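Local coordinates for protein putative fimbrium tip subunit Fim1F (Parabacteroides distasonis, PDB 3R4R) that is a putative component of the fimbrium tip, part of the filamentous surface appendages that mediate cell adhesion and biofilm formation, at residues N125-V137 / A195-N207. Residues are numbered along the deposited sequence; the frame is centred on the assembly and turned at random.
Sequences NSYTAKTIAKGPV and AGLNASSKITIFN. With EDO (1,2-ethanediol), chain H; EDO (1,2-ethanediol), chain G; EDO (1,2-ethanediol), chain F.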
loop_
_atom_site.group_PDB
_atom_site.type_symbol
_atom_site.label_atom_id
_atom_site.label_comp_id
_atom_site.label_asym_id
_atom_site.label_seq_id
_atom_site.Cartn_x
_atom_site.Cartn_y
_atom_site.Cartn_z
ATOM N N ASN A 125 3.793 19.991 -10.239
ATOM C CA ASN A 125 2.897 19.005 -10.860
ATOM C C ASN A 125 3.655 17.691 -11.191
ATOM O O ASN A 125 3.664 17.213 -12.334
ATOM C CB ASN A 125 2.234 19.588 -12.146
ATOM C CG ASN A 125 1.492 20.889 -11.947
ATOM O OD1 ASN A 125 0.547 21.013 -11.158
ATOM N ND2 ASN A 125 1.913 21.897 -12.670
ATOM N N SER A 126 4.257 17.102 -10.172
ATOM C CA SER A 126 4.986 15.849 -10.335
ATOM C C SER A 126 4.423 14.749 -9.429
ATOM O O SER A 126 3.783 15.036 -8.401
ATOM C CB SER A 126 6.466 16.047 -10.043
ATOM O OG SER A 126 6.683 16.585 -8.749
ATOM N N TYR A 127 4.658 13.477 -9.824
ATOM C CA TYR A 127 4.240 12.307 -9.071
ATOM C C TYR A 127 5.042 12.171 -7.803
ATOM O O TYR A 127 4.494 11.708 -6.810
ATOM C CB TYR A 127 4.381 11.031 -9.908
ATOM C CG TYR A 127 3.305 10.857 -10.954
ATOM C CD1 TYR A 127 3.443 11.414 -12.223
ATOM C CD2 TYR A 127 2.186 10.070 -10.705
ATOM C CE1 TYR A 127 2.485 11.203 -13.211
ATOM C CE2 TYR A 127 1.235 9.833 -11.694
ATOM C CZ TYR A 127 1.387 10.406 -12.944
ATOM O OH TYR A 127 0.422 10.243 -13.903
ATOM N N THR A 128 6.346 12.566 -7.820
ATOM C CA THR A 128 7.202 12.477 -6.628
ATOM C C THR A 128 6.761 13.504 -5.561
ATOM O O THR A 128 6.928 13.240 -4.369
ATOM C CB THR A 128 8.676 12.658 -6.972
ATOM O OG1 THR A 128 8.818 13.839 -7.766
ATOM C CG2 THR A 128 9.252 11.447 -7.709
ATOM N N ALA A 129 6.197 14.646 -5.984
ATOM C CA ALA A 129 5.715 15.683 -5.070
ATOM C C ALA A 129 4.286 15.379 -4.567
ATOM O O ALA A 129 3.892 15.894 -3.510
ATOM C CB ALA A 129 5.742 17.041 -5.760
ATOM N N LYS A 130 3.521 14.540 -5.312
ATOM C CA LYS A 130 2.123 14.210 -5.019
ATOM C C LYS A 130 1.964 13.483 -3.672
ATOM O O LYS A 130 2.694 12.535 -3.348
ATOM C CB LYS A 130 1.495 13.336 -6.138
ATOM C CG LYS A 130 -0.014 13.043 -5.985
ATOM C CD LYS A 130 -0.891 14.311 -6.024
ATOM C CE LYS A 130 -2.352 14.036 -5.787
ATOM N NZ LYS A 130 -3.131 15.288 -5.905
ATOM N N THR A 131 0.967 13.958 -2.916
ATOM C CA THR A 131 0.496 13.456 -1.640
ATOM C C THR A 131 -0.995 13.204 -1.757
ATOM O O THR A 131 -1.739 14.113 -2.166
ATOM C CB THR A 131 0.837 14.422 -0.478
ATOM O OG1 THR A 131 2.251 14.527 -0.339
ATOM C CG2 THR A 131 0.235 13.981 0.863
ATOM N N ILE A 132 -1.416 11.966 -1.415
ATOM C CA ILE A 132 -2.816 11.583 -1.354
ATOM C C ILE A 132 -3.191 11.580 0.129
ATOM O O ILE A 132 -2.366 11.183 0.954
ATOM C CB ILE A 132 -3.155 10.241 -2.091
ATOM C CG1 ILE A 132 -2.413 9.009 -1.479
ATOM C CG2 ILE A 132 -2.942 10.392 -3.615
ATOM C CD1 ILE A 132 -2.676 7.687 -2.107
ATOM N N ALA A 133 -4.402 12.080 0.467
ATOM C CA ALA A 133 -4.881 12.216 1.854
ATOM C C ALA A 133 -6.098 11.317 2.141
ATOM O O ALA A 133 -6.836 11.571 3.104
ATOM C CB ALA A 133 -5.243 13.667 2.135
ATOM N N LYS A 134 -6.300 10.256 1.326
ATOM C CA LYS A 134 -7.400 9.309 1.539
ATOM C C LYS A 134 -6.821 8.051 2.177
ATOM O O LYS A 134 -6.178 7.222 1.508
ATOM C CB LYS A 134 -8.199 9.004 0.249
ATOM C CG LYS A 134 -9.044 10.220 -0.178
ATOM C CD LYS A 134 -9.985 9.981 -1.332
ATOM C CE LYS A 134 -10.752 11.250 -1.661
ATOM N NZ LYS A 134 -11.648 11.084 -2.836
ATOM N N GLY A 135 -7.041 7.975 3.488
ATOM C CA GLY A 135 -6.564 6.927 4.372
ATOM C C GLY A 135 -7.025 5.509 4.124
ATOM O O GLY A 135 -8.127 5.283 3.626
ATOM N N PRO A 136 -6.194 4.523 4.524
ATOM C CA PRO A 136 -6.586 3.101 4.363
ATOM C C PRO A 136 -7.686 2.695 5.367
ATOM O O PRO A 136 -7.470 2.722 6.568
ATOM C CB PRO A 136 -5.277 2.345 4.617
ATOM C CG PRO A 136 -4.443 3.254 5.419
ATOM C CD PRO A 136 -4.859 4.664 5.138
ATOM N N VAL A 137 -8.903 2.391 4.872
ATOM C CA VAL A 137 -10.047 2.058 5.736
ATOM C C VAL A 137 -10.744 0.755 5.267
ATOM O O VAL A 137 -11.034 -0.114 6.079
ATOM C CB VAL A 137 -11.113 3.204 5.816
ATOM C CG1 VAL A 137 -12.164 2.882 6.900
ATOM C CG2 VAL A 137 -10.485 4.558 6.081
ATOM N N ALA A 195 -4.840 5.758 18.471
ATOM C CA ALA A 195 -4.549 7.154 18.176
ATOM C C ALA A 195 -3.218 7.289 17.429
ATOM O O ALA A 195 -2.254 6.601 17.768
ATOM C CB ALA A 195 -4.514 7.949 19.480
ATOM N N GLY A 196 -3.180 8.159 16.430
ATOM C CA GLY A 196 -1.956 8.429 15.686
ATOM C C GLY A 196 -1.818 7.753 14.340
ATOM O O GLY A 196 -0.743 7.809 13.748
ATOM N N LEU A 197 -2.884 7.092 13.852
ATOM C CA LEU A 197 -2.883 6.442 12.530
ATOM C C LEU A 197 -2.795 7.529 11.470
ATOM O O LEU A 197 -3.321 8.625 11.691
ATOM C CB LEU A 197 -4.130 5.534 12.334
ATOM C CG LEU A 197 -4.282 4.365 13.311
ATOM C CD1 LEU A 197 -5.611 3.678 13.146
ATOM C CD2 LEU A 197 -3.124 3.359 13.194
ATOM N N ASN A 198 -2.081 7.252 10.354
ATOM C CA ASN A 198 -1.808 8.222 9.288
ATOM C C ASN A 198 -2.707 8.015 8.082
ATOM O O ASN A 198 -2.807 6.903 7.563
ATOM C CB ASN A 198 -0.335 8.111 8.850
ATOM C CG ASN A 198 0.127 9.126 7.824
ATOM O OD1 ASN A 198 -0.594 10.056 7.451
ATOM N ND2 ASN A 198 1.364 8.991 7.367
ATOM N N ALA A 199 -3.294 9.120 7.583
ATOM C CA ALA A 199 -4.204 9.130 6.429
ATOM C C ALA A 199 -3.553 9.742 5.167
ATOM O O ALA A 199 -4.150 9.669 4.113
ATOM C CB ALA A 199 -5.462 9.909 6.777
ATOM N N SER A 200 -2.343 10.300 5.251
ATOM C CA SER A 200 -1.656 10.906 4.089
ATOM C C SER A 200 -0.387 10.125 3.669
ATOM O O SER A 200 0.283 9.507 4.504
ATOM C CB SER A 200 -1.274 12.343 4.385
ATOM O OG SER A 200 -2.449 13.138 4.415
ATOM N N SER A 201 -0.081 10.123 2.349
ATOM C CA SER A 201 1.097 9.401 1.857
ATOM C C SER A 201 1.591 9.912 0.532
ATOM O O SER A 201 0.825 10.483 -0.253
ATOM C CB SER A 201 0.796 7.910 1.694
ATOM O OG SER A 201 1.944 7.157 1.334
ATOM N N LYS A 202 2.900 9.670 0.287
ATOM C CA LYS A 202 3.606 9.863 -0.982
ATOM C C LYS A 202 3.331 8.590 -1.823
ATOM O O LYS A 202 3.042 7.537 -1.249
ATOM C CB LYS A 202 5.095 10.144 -0.728
ATOM C CG LYS A 202 5.383 11.485 -0.043
ATOM C CD LYS A 202 5.308 12.717 -1.009
ATOM C CE LYS A 202 5.567 14.039 -0.327
ATOM N NZ LYS A 202 6.917 14.113 0.309
ATOM N N ILE A 203 3.390 8.674 -3.147
ATOM C CA ILE A 203 3.020 7.552 -4.029
ATOM C C ILE A 203 4.191 7.048 -4.902
ATOM O O ILE A 203 3.944 6.335 -5.884
ATOM C CB ILE A 203 1.843 7.987 -4.973
ATOM C CG1 ILE A 203 2.222 9.267 -5.801
ATOM C CG2 ILE A 203 0.532 8.170 -4.177
ATOM C CD1 ILE A 203 1.327 9.600 -6.963
ATOM N N THR A 204 5.433 7.414 -4.580
ATOM C CA THR A 204 6.593 7.034 -5.395
ATOM C C THR A 204 7.634 6.269 -4.563
ATOM O O THR A 204 8.805 6.164 -4.968
ATOM C CB THR A 204 7.223 8.299 -6.008
ATOM O OG1 THR A 204 7.615 9.235 -4.988
ATOM C CG2 THR A 204 6.387 8.923 -7.100
ATOM N N ILE A 205 7.202 5.751 -3.391
ATOM C CA ILE A 205 8.024 5.072 -2.393
ATOM C C ILE A 205 7.712 3.573 -2.467
ATOM O O ILE A 205 6.562 3.166 -2.337
ATOM C CB ILE A 205 7.782 5.703 -0.989
ATOM C CG1 ILE A 205 6.266 5.857 -0.698
ATOM C CG2 ILE A 205 8.476 7.096 -0.963
ATOM C CD1 ILE A 205 5.899 6.275 0.639
ATOM N N PHE A 206 8.749 2.759 -2.733
ATOM C CA PHE A 206 8.547 1.333 -2.982
ATOM C C PHE A 206 9.365 0.373 -2.065
ATOM O O PHE A 206 9.348 -0.835 -2.329
ATOM C CB PHE A 206 8.964 1.044 -4.441
ATOM C CG PHE A 206 8.268 1.899 -5.473
ATOM C CD1 PHE A 206 6.995 1.576 -5.923
ATOM C CD2 PHE A 206 8.908 3.003 -6.037
ATOM C CE1 PHE A 206 6.356 2.366 -6.883
ATOM C CE2 PHE A 206 8.270 3.778 -7.010
ATOM C CZ PHE A 206 6.998 3.460 -7.412
ATOM N N ASN A 207 10.046 0.865 -1.011
ATOM C CA ASN A 207 10.854 -0.040 -0.187
ATOM C C ASN A 207 10.004 -0.605 0.936
ATOM O O ASN A 207 9.638 0.112 1.862
ATOM C CB ASN A 207 12.108 0.643 0.367
ATOM C CG ASN A 207 13.096 -0.298 1.035
ATOM O OD1 ASN A 207 12.909 -1.527 1.105
ATOM N ND2 ASN A 207 14.207 0.258 1.492
HETATM C C1 EDO H . -6.137 13.365 -3.595
HETATM O O1 EDO H . -5.232 14.477 -3.437
HETATM C C2 EDO H . -6.329 12.571 -2.305
HETATM O O2 EDO H . -6.969 13.340 -1.267
HETATM C C1 EDO G . 0.742 12.059 15.759
HETATM O O1 EDO G . -0.645 12.017 15.426
HETATM C C2 EDO G . 1.198 10.663 16.152
HETATM O O2 EDO G . 1.013 9.745 15.061
HETATM C C1 EDO F . -8.266 2.710 10.195
HETATM O O1 EDO F . -8.951 3.621 9.319
HETATM C C2 EDO F . -8.902 1.326 10.120
HETATM O O2 EDO F . -8.332 0.526 9.082
HETATM O O HOH W 1 4.880 11.182 -4.191
#
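Ile203 holds CG1 between its backbone N and carbonyl carbon (chi1 56°), and Ile132 does the same, so that the two branched chains meet at about a right angle, Ile132 CD1 lying 3.8 Å from Ile203 CG2. The other branch of Ile203 carries CD1 to the edge of the Tyr127 ring, 3.9 Å from CD2, and packs it on the aliphatic CG of Lys130. A long, branched residue suits this place because its separate arms fill different niches; an alanine here would probably open a gap between Tyr127, Lys130 and Ile132. Tyr127 OH hydrogen-bonds His48 and Arg58 at its far end. Thr204 turns its methyl to the backbone, CG2 standing 3.4 Å from Tyr127 O. A water accepts from Ile203 N and lies 2.7 Å from Lys130 O, linking the two backbones beyond the bonded pair. Ser201, its small side chain touching Tyr232 and Leu168, exchanges two backbone bonds with Ile132: Ile132 N to Ser201 O and Ser201 N to Ile132 O, both 2.9 Å. The reciprocal bonds between Ile132 and Ser201 make an antiparallel, hydrogen-bonded pair, here adding the short strand 131-132 to strand 191-202 of the C-terminal, transthyretin-like domain.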